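Fructosyl amine:oxygen oxidoreductase (Neosartorya fumigata, PDB 4WCT) is an FAD-dependent deglycating enzyme, Amadoriase I, that probably oxidises fructosyl amines (Amadori products) with molecular oxygen as electron acceptor. Local coordinates at residues Ser27-Gly32 and Thr53-His58; Cys260-Gly265 and Leu296-Glu301; Pro364-Leu369 and Gln432-Gly437. All blocks are in the same frame, centred on the assembly; numbering follows the deposited sequence.

The three contacts follow one another along the chain and lie at different distances from the bound FAD, which interaction 1 binds directly. Interaction 1 is the nucleotide end: residues 27-32 and 53-58 hold the adenosine half of the cofactor. Interaction 2 belongs to the other large sheet, where the side chain of Lys297 comes within about 5 Å of FAD; its centre is 32 Å from that of interaction 1. Interaction 3 joins two loops, with the side chain of Arg434 about 7 Å from FAD, and its nearest atoms are about 11 Å from those of interaction 1. Interactions 2 and 3 touch, Glu301 CG packing 3.3 Å from Phe435 O.

Interaction 1: residues Ser27-Gly32 and Thr53-His58; sequences SIIVIG and TVLDPH. With FAD (flavin-adenine dinucleotide), chain C.
Leu55 CG lies anti to its carbonyl carbon (chi1 -57°) and Ile29 CG2 anti to the backbone N, which brings the two side chains together on one face of the sheet: CG2 of Ile29 meets CD1 of Leu55 at 3.9 Å. On the other face Val30 and Val54 lie side by side and point the same way, Val30 CB against Val54 CG2 at 4.1 Å. The beta-branched Ile29, Val30 and Val54 suit these buried positions because they fill space close to an extended backbone, while the leucine reaches its neighbour with its CD1.

The backbones run parallel, and bonds alternate between them. Thr53 N donates to Ile28 O, Val30 N to Thr53 O, Leu55 N to Val30 O, and Gly32 N to Leu55 O, the last at 2.9 Å. A water bridges Ile28 O and the hydroxyl of Thr53, beside the first of these bonds.

Where the strands end, the cofactor takes over. The carboxylate of Asp56 receives both ribose hydroxyls, O2B of FAD on OD1 and O3B of FAD on OD2, each at 2.7 Å. OD1 also accepts from His58 N, closing an Asx turn, while OD2 accepts from Ala33 N; these bonds fix the carboxylate's rotation. Pro57 CD presses on the adenine at N3A of FAD, 3.1 Å away, and Ile31 CG2 touches C2A of FAD at 3.5 Å. Gly32, at phi 105° and without a side chain, leaves room for the ribose of FAD against its backbone.

Strand 28-31, helix 35-46 and strand 52-56 thus form the beta-alpha-beta unit of a Rossmann-type dinucleotide fold, with an acidic residue closing the second strand on the adenosine ribose.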
loop_
_atom_site.group_PDB
_atom_site.type_symbol
_atom_site.label_atom_id
_atom_site.label_comp_id
_atom_site.label_asym_id
_atom_site.label_seq_id
_atom_site.Cartn_x
_atom_site.Cartn_y
_atom_site.Cartn_z
ATOM N N SER A 27 8.604 -22.123 -16.295
ATOM C CA SER A 27 7.555 -22.139 -15.282
ATOM C C SER A 27 7.874 -21.120 -14.182
ATOM O O SER A 27 9.041 -20.926 -13.814
ATOM C CB SER A 27 7.386 -23.538 -14.679
ATOM O OG SER A 27 8.589 -23.961 -14.067
ATOM N N ILE A 28 6.852 -20.324 -13.865
ATOM C CA ILE A 28 6.931 -19.299 -12.843
ATOM C C ILE A 28 5.876 -19.509 -11.772
ATOM O O ILE A 28 4.718 -19.792 -12.091
ATOM C CB ILE A 28 6.759 -17.900 -13.481
ATOM C CG1 ILE A 28 7.859 -17.693 -14.528
ATOM C CG2 ILE A 28 6.935 -16.819 -12.414
ATOM C CD1 ILE A 28 7.609 -16.527 -15.419
ATOM N N ILE A 29 6.279 -19.321 -10.512
ATOM C CA ILE A 29 5.340 -19.279 -9.376
ATOM C C ILE A 29 5.394 -17.889 -8.755
ATOM O O ILE A 29 6.470 -17.308 -8.628
ATOM C CB ILE A 29 5.690 -20.313 -8.277
ATOM C CG1 ILE A 29 5.185 -21.701 -8.668
ATOM C CG2 ILE A 29 5.089 -19.927 -6.939
ATOM C CD1 ILE A 29 5.947 -22.793 -7.960
ATOM N N VAL A 30 4.218 -17.299 -8.578
ATOM C CA VAL A 30 4.086 -16.019 -7.871
ATOM C C VAL A 30 3.407 -16.299 -6.568
ATOM O O VAL A 30 2.328 -16.910 -6.536
ATOM C CB VAL A 30 3.203 -15.037 -8.661
ATOM C CG1 VAL A 30 2.928 -13.777 -7.818
ATOM C CG2 VAL A 30 3.798 -14.735 -10.046
ATOM N N ILE A 31 4.082 -15.959 -5.473
ATOM C CA ILE A 31 3.536 -16.132 -4.152
ATOM C C ILE A 31 2.902 -14.806 -3.719
ATOM O O ILE A 31 3.596 -13.817 -3.434
ATOM C CB ILE A 31 4.629 -16.546 -3.139
ATOM C CG1 ILE A 31 5.405 -17.800 -3.608
ATOM C CG2 ILE A 31 4.059 -16.710 -1.753
ATOM C CD1 ILE A 31 6.670 -18.070 -2.821
ATOM N N GLY A 32 1.585 -14.841 -3.609
ATOM C CA GLY A 32 0.765 -13.691 -3.238
ATOM C C GLY A 32 0.015 -13.087 -4.429
ATOM O O GLY A 32 0.622 -12.529 -5.363
ATOM N N THR A 53 1.779 -19.689 -12.296
ATOM C CA THR A 53 0.881 -20.137 -11.252
ATOM C C THR A 53 1.030 -19.181 -10.065
ATOM O O THR A 53 2.145 -18.913 -9.662
ATOM C CB THR A 53 1.254 -21.547 -10.769
ATOM O OG1 THR A 53 1.156 -22.447 -11.880
ATOM C CG2 THR A 53 0.309 -21.998 -9.648
ATOM N N VAL A 54 -0.103 -18.664 -9.586
ATOM C CA VAL A 54 -0.153 -17.740 -8.473
ATOM C C VAL A 54 -0.783 -18.414 -7.270
ATOM O O VAL A 54 -1.840 -19.020 -7.394
ATOM C CB VAL A 54 -0.961 -16.484 -8.812
ATOM C CG1 VAL A 54 -0.829 -15.452 -7.683
ATOM C CG2 VAL A 54 -0.504 -15.883 -10.126
ATOM N N LEU A 55 -0.088 -18.381 -6.135
ATOM C CA LEU A 55 -0.557 -19.035 -4.918
ATOM C C LEU A 55 -0.975 -17.989 -3.874
ATOM O O LEU A 55 -0.223 -17.059 -3.627
ATOM C CB LEU A 55 0.549 -19.868 -4.304
ATOM C CG LEU A 55 1.179 -20.958 -5.186
ATOM C CD1 LEU A 55 2.414 -21.562 -4.538
ATOM C CD2 LEU A 55 0.111 -22.008 -5.440
ATOM N N ASP A 56 -2.128 -18.171 -3.256
ATOM C CA ASP A 56 -2.546 -17.285 -2.134
ATOM C C ASP A 56 -3.399 -18.078 -1.177
ATOM O O ASP A 56 -4.254 -18.845 -1.613
ATOM C CB ASP A 56 -3.367 -16.092 -2.698
ATOM C CG ASP A 56 -3.381 -14.868 -1.767
ATOM O OD1 ASP A 56 -3.940 -14.960 -0.664
ATOM O OD2 ASP A 56 -2.920 -13.791 -2.204
ATOM N N PRO A 57 -3.328 -17.766 0.113
ATOM C CA PRO A 57 -4.216 -18.445 1.046
ATOM C C PRO A 57 -5.678 -18.060 0.912
ATOM O O PRO A 57 -6.551 -18.738 1.475
ATOM C CB PRO A 57 -3.682 -17.993 2.429
ATOM C CG PRO A 57 -2.893 -16.754 2.142
ATOM C CD PRO A 57 -2.261 -17.036 0.823
ATOM N N HIS A 58 -5.951 -16.967 0.206
ATOM C CA HIS A 58 -7.303 -16.486 0.064
ATOM C C HIS A 58 -7.621 -16.239 -1.401
ATOM O O HIS A 58 -6.794 -15.733 -2.143
ATOM C CB HIS A 58 -7.471 -15.146 0.814
ATOM C CG HIS A 58 -7.091 -15.221 2.254
ATOM N ND1 HIS A 58 -7.924 -15.753 3.207
ATOM C CD2 HIS A 58 -6.030 -14.711 2.924
ATOM C CE1 HIS A 58 -7.337 -15.678 4.393
ATOM N NE2 HIS A 58 -6.163 -15.096 4.239
HETATM P PA FAD C . -0.929 -6.941 -0.551
HETATM O O1A FAD C . -1.792 -6.117 -1.462
HETATM O O2A FAD C . -1.161 -6.940 0.928
HETATM O O5B FAD C . -1.011 -8.415 -1.090
HETATM C C5B FAD C . -0.290 -9.460 -0.422
HETATM C C4B FAD C . -0.949 -10.786 -0.786
HETATM O O4B FAD C . -0.109 -11.885 -0.306
HETATM C C3B FAD C . -2.335 -10.985 -0.179
HETATM O O3B FAD C . -3.329 -11.274 -1.175
HETATM C C2B FAD C . -2.145 -12.167 0.778
HETATM O O2B FAD C . -3.301 -12.972 0.995
HETATM C C1B FAD C . -0.969 -12.906 0.137
HETATM N N9A FAD C . -0.251 -13.753 1.115
HETATM C C8A FAD C . -0.010 -13.493 2.412
HETATM N N7A FAD C . 0.619 -14.539 2.997
HETATM C C5A FAD C . 0.849 -15.438 2.005
HETATM C C6A FAD C . 1.410 -16.782 1.948
HETATM N N6A FAD C . 1.926 -17.357 3.049
HETATM N N1A FAD C . 1.359 -17.418 0.759
HETATM C C2A FAD C . 0.873 -16.867 -0.361
HETATM N N3A FAD C . 0.305 -15.649 -0.366
HETATM C C4A FAD C . 0.273 -14.927 0.781
HETATM N N1 FAD C . -0.642 2.863 -0.953
HETATM C C2 FAD C . -0.861 3.865 -1.874
HETATM O O2 FAD C . -0.236 3.808 -2.932
HETATM N N3 FAD C . -1.797 4.798 -1.684
HETATM C C4 FAD C . -2.478 4.901 -0.523
HETATM O O4 FAD C . -3.359 5.774 -0.293
HETATM C C4X FAD C . -2.278 3.894 0.505
HETATM N N5 FAD C . -2.960 3.948 1.679
HETATM C C5X FAD C . -2.925 2.855 2.502
HETATM C C6 FAD C . -3.779 2.755 3.596
HETATM C C7 FAD C . -3.657 1.696 4.475
HETATM C C7M FAD C . -4.628 1.576 5.594
HETATM C C8 FAD C . -2.666 0.646 4.206
HETATM C C8M FAD C . -2.517 -0.541 5.085
HETATM C C9 FAD C . -1.890 0.680 3.074
HETATM C C9A FAD C . -1.942 1.775 2.237
HETATM N N10 FAD C . -1.086 1.860 1.135
HETATM C C10 FAD C . -1.311 2.872 0.200
HETATM C "C1'" FAD C . -0.038 0.901 0.817
HETATM C "C2'" FAD C . -0.486 -0.165 -0.170
HETATM O "O2'" FAD C . -1.739 -0.655 0.288
HETATM C "C3'" FAD C . 0.566 -1.282 -0.193
HETATM O "O3'" FAD C . 1.878 -0.715 -0.319
HETATM C "C4'" FAD C . 0.309 -2.281 -1.325
HETATM O "O4'" FAD C . -1.080 -2.605 -1.369
HETATM C "C5'" FAD C . 1.110 -3.541 -1.026
HETATM O "O5'" FAD C . 0.920 -4.465 -2.096
HETATM P P FAD C . 1.459 -5.972 -1.943
HETATM O O1P FAD C . 1.074 -6.721 -3.198
HETATM O O2P FAD C . 2.901 -5.878 -1.507
HETATM O O3P FAD C . 0.602 -6.539 -0.710
HETATM O O HOH W 1 3.791 -22.336 -13.007
#

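Interaction 2: residues Cys260-Gly265 and Leu296-Glu301; sequences CHIQMG and LKICDE
Four backbone hydrogen bonds tie Cys260-Gln263 to Leu296-Asp300 in antiparallel fashion. Cys260 and Ile298 form one hydrogen-bonded pair, exchanging N-H and carbonyl in both directions, and Ile262 with Leu296 forms the next; Leu296 N to Ile262 O is the shortest bond, 2.8 Å and nearly straight at 170°. His261 and Lys297 make the non-hydrogen-bonded pair between them, where CA-H groups approach carbonyls, His261 CA lying 3.2 Å from Leu296 O.

Apolar packing fills the face bearing Cys260, Ile262, Leu296 and Ile298. Ile298 swings its CD1 back toward the partner strand, with chi2 at an unusual 102°, and meets CD1 of Ile262 at 3.8 Å in one of that residue's two conformers. Met264, bent at chi2 and chi3, lays its SD against CD1 of Leu296 at 4.1 Å; a flexible thioether can follow such a surface. Helix 330-343 covers this face through Ala336 and Leu340.

Polar groups occupy the other face. The aliphatic part of Lys297 passes beside the imidazole of His261, CG of Lys297 being 3.8 Å from CD2 of His261. His261 ND1 is bonded to Glu295, whereas Lys297 NZ makes a salt bridge with Asp69 and a hydrogen bond to Asn71 O. A long lysine suits this buried place, its methylenes packing while its ammonium reaches toward the cofactor. The contact is a pairing of antiparallel strands in the mixed sheet alongside the FAD pocket.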
loop_
_atom_site.group_PDB
_atom_site.type_symbol
_atom_site.label_atom_id
_atom_site.label_comp_id
_atom_site.label_asym_id
_atom_site.label_seq_id
_atom_site.Cartn_x
_atom_site.Cartn_y
_atom_site.Cartn_z
ATOM N N CYS A 260 -11.693 3.166 8.822
ATOM C CA CYS A 260 -13.074 2.930 9.203
ATOM C C CYS A 260 -13.976 3.591 8.182
ATOM O O CYS A 260 -13.543 4.461 7.430
ATOM C CB CYS A 260 -13.374 3.413 10.629
ATOM S SG CYS A 260 -13.143 5.170 10.974
ATOM N N HIS A 261 -15.225 3.150 8.152
ATOM C CA HIS A 261 -16.209 3.596 7.190
ATOM C C HIS A 261 -17.409 4.147 7.928
ATOM O O HIS A 261 -17.808 3.584 8.941
ATOM C CB HIS A 261 -16.732 2.452 6.327
ATOM C CG HIS A 261 -15.752 1.861 5.358
ATOM N ND1 HIS A 261 -16.146 0.946 4.405
ATOM C CD2 HIS A 261 -14.406 1.968 5.237
ATOM C CE1 HIS A 261 -15.086 0.496 3.763
ATOM N NE2 HIS A 261 -14.032 1.162 4.195
ATOM N N ILE A 262 -18.034 5.166 7.352
ATOM C CA ILE A 262 -19.345 5.698 7.751
ATOM C C ILE A 262 -20.297 5.500 6.572
ATOM O O ILE A 262 -19.928 5.806 5.418
ATOM C CB ILE A 262 -19.265 7.223 8.058
ATOM C CG1 ILE A 262 -18.399 7.471 9.284
ATOM C CG2 ILE A 262 -20.659 7.795 8.269
ATOM C CD1 ILE A 262 -18.172 8.927 9.606
ATOM N N GLN A 263 -21.510 5.053 6.845
ATOM C CA GLN A 263 -22.500 4.853 5.814
ATOM C C GLN A 263 -23.272 6.138 5.550
ATOM O O GLN A 263 -23.881 6.681 6.469
ATOM C CB GLN A 263 -23.486 3.773 6.312
ATOM C CG GLN A 263 -24.699 3.624 5.421
ATOM C CD GLN A 263 -24.328 2.994 4.118
ATOM O OE1 GLN A 263 -24.090 1.774 4.050
ATOM N NE2 GLN A 263 -24.413 3.774 3.040
ATOM N N MET A 264 -23.170 6.666 4.332
ATOM C CA MET A 264 -23.840 7.903 3.976
ATOM C C MET A 264 -25.258 7.607 3.540
ATOM O O MET A 264 -25.551 6.538 3.008
ATOM C CB MET A 264 -23.075 8.633 2.859
ATOM C CG MET A 264 -21.607 8.921 3.195
ATOM S SD MET A 264 -21.355 9.880 4.700
ATOM C CE MET A 264 -21.795 11.486 4.085
ATOM N N GLY A 265 -26.148 8.555 3.793
ATOM C CA GLY A 265 -27.547 8.397 3.369
ATOM C C GLY A 265 -27.756 8.726 1.899
ATOM O O GLY A 265 -26.888 9.279 1.220
ATOM N N LEU A 296 -18.081 6.131 3.343
ATOM C CA LEU A 296 -17.025 7.126 3.349
ATOM C C LEU A 296 -15.929 6.613 4.282
ATOM O O LEU A 296 -16.209 6.304 5.456
ATOM C CB LEU A 296 -17.615 8.456 3.865
ATOM C CG LEU A 296 -16.710 9.699 3.823
ATOM C CD1 LEU A 296 -17.559 10.944 3.707
ATOM C CD2 LEU A 296 -15.831 9.789 5.053
ATOM N N LYS A 297 -14.716 6.500 3.739
ATOM C CA LYS A 297 -13.587 5.906 4.462
ATOM C C LYS A 297 -12.698 6.990 5.057
ATOM O O LYS A 297 -12.323 7.942 4.359
ATOM C CB LYS A 297 -12.741 5.084 3.512
ATOM C CG LYS A 297 -11.628 4.309 4.251
ATOM C CD LYS A 297 -10.720 3.566 3.294
ATOM C CE LYS A 297 -9.582 4.495 2.857
ATOM N NZ LYS A 297 -8.679 3.824 1.923
ATOM N N ILE A 298 -12.345 6.807 6.323
ATOM C CA ILE A 298 -11.419 7.693 7.047
ATOM C C ILE A 298 -10.238 6.866 7.545
ATOM O O ILE A 298 -10.438 5.799 8.119
ATOM C CB ILE A 298 -12.060 8.339 8.289
ATOM C CG1 ILE A 298 -13.342 9.092 7.926
ATOM C CG2 ILE A 298 -11.072 9.302 8.914
ATOM C CD1 ILE A 298 -14.620 8.369 8.257
ATOM N N CYS A 299 -9.024 7.311 7.237
ATOM C CA CYS A 299 -7.826 6.740 7.830
ATOM C C CYS A 299 -7.254 7.747 8.797
ATOM O O CYS A 299 -7.060 8.910 8.446
ATOM C CB CYS A 299 -6.787 6.464 6.782
ATOM S SG CYS A 299 -7.091 4.984 5.824
ATOM N N ASP A 300 -7.032 7.335 10.034
ATOM C CA ASP A 300 -6.363 8.187 10.986
ATOM C C ASP A 300 -4.848 8.007 10.841
ATOM O O ASP A 300 -4.333 6.898 10.881
ATOM C CB ASP A 300 -6.815 7.863 12.418
ATOM C CG ASP A 300 -6.530 6.441 12.823
ATOM O OD1 ASP A 300 -7.062 5.525 12.144
ATOM O OD2 ASP A 300 -5.801 6.249 13.833
ATOM N N GLU A 301 -4.125 9.105 10.654
ATOM C CA GLU A 301 -2.715 9.011 10.371
ATOM C C GLU A 301 -1.912 8.926 11.648
ATOM O O GLU A 301 -2.210 9.561 12.660
ATOM C CB GLU A 301 -2.259 10.171 9.492
ATOM C CG GLU A 301 -0.779 10.162 9.099
ATOM C CD GLU A 301 -0.328 8.999 8.187
ATOM O OE1 GLU A 301 -0.919 7.906 8.237
ATOM O OE2 GLU A 301 0.849 9.046 7.734
#

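Interaction 3: residues Pro364-Leu369 and Gln432-Gly437; sequences PDRAFL and QNRFGG
Arg366 and Arg434 form a stacked arginine pair that joins two irregular loops, Pro364-Leu369 and Gln432-Gly437. Their guanidinium groups lie flat on each other, centres 3.4 Å apart and planes 18° from parallel, with CZ of Arg366 over the centre of the Arg434 group. Arginine can do this because its flat, delocalised cation keeps its N-H groups around the rim, where acceptors can balance the charge. The Arg434 chain runs extended from CG to NE, carrying its guanidinium across to the Arg366 plane. In the plane of the Arg366 group, NH1 donates to Gln432 O at 2.9 Å, coming in nearly in line with that carbonyl. The side chain of Gln432 crosses the aliphatic part of Arg366, its NE2 lying 3.6 Å from CG of Arg366.

The next shell probably offsets the like charges. Arg434 NH1 makes a salt bridge with Asp362, and Arg366 NH2 donates to Ser386 O. The Gln432 amide is held by Thr363 O through NE2 and by Arg426 through OE1. A water completes the link, accepting from Arg366 NH1 at 3.0 Å and donating to Asn433 O at 2.9 Å.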
loop_
_atom_site.group_PDB
_atom_site.type_symbol
_atom_site.label_atom_id
_atom_site.label_comp_id
_atom_site.label_asym_id
_atom_site.label_seq_id
_atom_site.Cartn_x
_atom_site.Cartn_y
_atom_site.Cartn_z
ATOM N N PRO A 364 13.884 0.077 5.270
ATOM C CA PRO A 364 14.497 1.104 6.082
ATOM C C PRO A 364 14.396 2.529 5.527
ATOM O O PRO A 364 14.353 3.479 6.301
ATOM C CB PRO A 364 15.965 0.649 6.149
ATOM C CG PRO A 364 15.879 -0.817 6.042
ATOM C CD PRO A 364 14.806 -1.043 5.000
ATOM N N ASP A 365 14.373 2.684 4.203
ATOM C CA ASP A 365 14.228 3.984 3.581
ATOM C C ASP A 365 12.891 4.230 2.887
ATOM O O ASP A 365 12.695 5.297 2.258
ATOM C CB ASP A 365 15.379 4.199 2.615
ATOM C CG ASP A 365 15.408 3.204 1.464
ATOM O OD1 ASP A 365 14.513 2.315 1.391
ATOM O OD2 ASP A 365 16.388 3.317 0.664
ATOM N N ARG A 366 12.002 3.256 3.031
ATOM C CA ARG A 366 10.677 3.248 2.443
ATOM C C ARG A 366 10.695 3.335 0.917
ATOM O O ARG A 366 9.668 3.643 0.303
ATOM C CB ARG A 366 9.790 4.317 3.089
ATOM C CG ARG A 366 9.420 3.942 4.520
ATOM C CD ARG A 366 8.458 4.916 5.169
ATOM N NE ARG A 366 7.221 5.017 4.430
ATOM C CZ ARG A 366 6.418 6.078 4.463
ATOM N NH1 ARG A 366 6.659 7.084 5.292
ATOM N NH2 ARG A 366 5.309 6.087 3.732
ATOM N N ALA A 367 11.805 2.920 0.296
ATOM C CA ALA A 367 11.801 2.525 -1.111
ATOM C C ALA A 367 11.471 1.052 -1.237
ATOM O O ALA A 367 11.576 0.293 -0.270
ATOM C CB ALA A 367 13.133 2.885 -1.795
ATOM N N PHE A 368 10.925 0.678 -2.394
ATOM C CA PHE A 368 10.571 -0.709 -2.627
ATOM C C PHE A 368 11.785 -1.630 -2.609
ATOM O O PHE A 368 12.930 -1.198 -2.589
ATOM C CB PHE A 368 9.840 -0.863 -3.948
ATOM C CG PHE A 368 8.678 0.120 -4.139
ATOM C CD1 PHE A 368 7.833 0.456 -3.066
ATOM C CD2 PHE A 368 8.387 0.613 -5.403
ATOM C CE1 PHE A 368 6.788 1.340 -3.251
ATOM C CE2 PHE A 368 7.353 1.537 -5.578
ATOM C CZ PHE A 368 6.564 1.895 -4.495
ATOM N N LEU A 369 11.505 -2.906 -2.541
ATOM C CA LEU A 369 12.561 -3.930 -2.568
ATOM C C LEU A 369 12.196 -4.943 -3.643
ATOM O O LEU A 369 11.313 -5.791 -3.468
ATOM C CB LEU A 369 12.716 -4.565 -1.197
ATOM C CG LEU A 369 13.609 -5.817 -1.079
ATOM C CD1 LEU A 369 14.984 -5.570 -1.673
ATOM C CD2 LEU A 369 13.684 -6.294 0.365
ATOM N N GLN A 432 9.961 6.859 10.739
ATOM C CA GLN A 432 10.090 6.755 9.272
ATOM C C GLN A 432 9.251 7.775 8.504
ATOM O O GLN A 432 8.513 7.455 7.545
ATOM C CB GLN A 432 9.821 5.292 8.845
ATOM C CG GLN A 432 10.838 4.340 9.499
ATOM C CD GLN A 432 10.999 2.993 8.780
ATOM O OE1 GLN A 432 10.907 1.913 9.386
ATOM N NE2 GLN A 432 11.274 3.060 7.495
ATOM N N ASN A 433 9.346 9.024 8.969
ATOM C CA ASN A 433 8.774 10.183 8.265
ATOM C C ASN A 433 7.264 10.142 8.254
ATOM O O ASN A 433 6.624 10.745 7.397
ATOM C CB ASN A 433 9.321 10.318 6.833
ATOM C CG ASN A 433 9.104 11.706 6.252
ATOM O OD1 ASN A 433 9.158 12.721 6.974
ATOM N ND2 ASN A 433 8.750 11.761 4.964
ATOM N N ARG A 434 6.685 9.516 9.265
ATOM C CA ARG A 434 5.254 9.627 9.518
ATOM C C ARG A 434 4.966 10.352 10.816
ATOM O O ARG A 434 5.768 10.332 11.744
ATOM C CB ARG A 434 4.593 8.230 9.567
ATOM C CG ARG A 434 4.691 7.398 8.276
ATOM C CD ARG A 434 3.832 6.160 8.347
ATOM N NE ARG A 434 3.825 5.342 7.122
ATOM C CZ ARG A 434 4.695 4.369 6.864
ATOM N NH1 ARG A 434 5.690 4.091 7.695
ATOM N NH2 ARG A 434 4.550 3.634 5.780
ATOM N N PHE A 435 3.768 10.918 10.880
ATOM C CA PHE A 435 3.328 11.728 11.998
ATOM C C PHE A 435 1.904 11.389 12.406
ATOM O O PHE A 435 1.210 10.634 11.725
ATOM C CB PHE A 435 3.381 13.198 11.607
ATOM C CG PHE A 435 4.754 13.656 11.206
ATOM C CD1 PHE A 435 5.179 13.534 9.888
ATOM C CD2 PHE A 435 5.699 13.945 12.200
ATOM C CE1 PHE A 435 6.498 13.801 9.551
ATOM C CE2 PHE A 435 7.022 14.153 11.864
ATOM C CZ PHE A 435 7.409 14.117 10.539
ATOM N N GLY A 436 1.498 11.943 13.534
ATOM C CA GLY A 436 0.135 11.805 14.010
ATOM C C GLY A 436 -0.024 10.868 15.191
ATOM O O GLY A 436 0.901 10.142 15.554
ATOM N N GLY A 437 -1.163 10.945 15.865
ATOM C CA GLY A 437 -1.389 10.145 17.042
ATOM C C GLY A 437 -0.349 10.414 18.107
ATOM O O GLY A 437 0.054 11.569 18.353
HETATM O O HOH W 2 5.236 9.698 5.103
#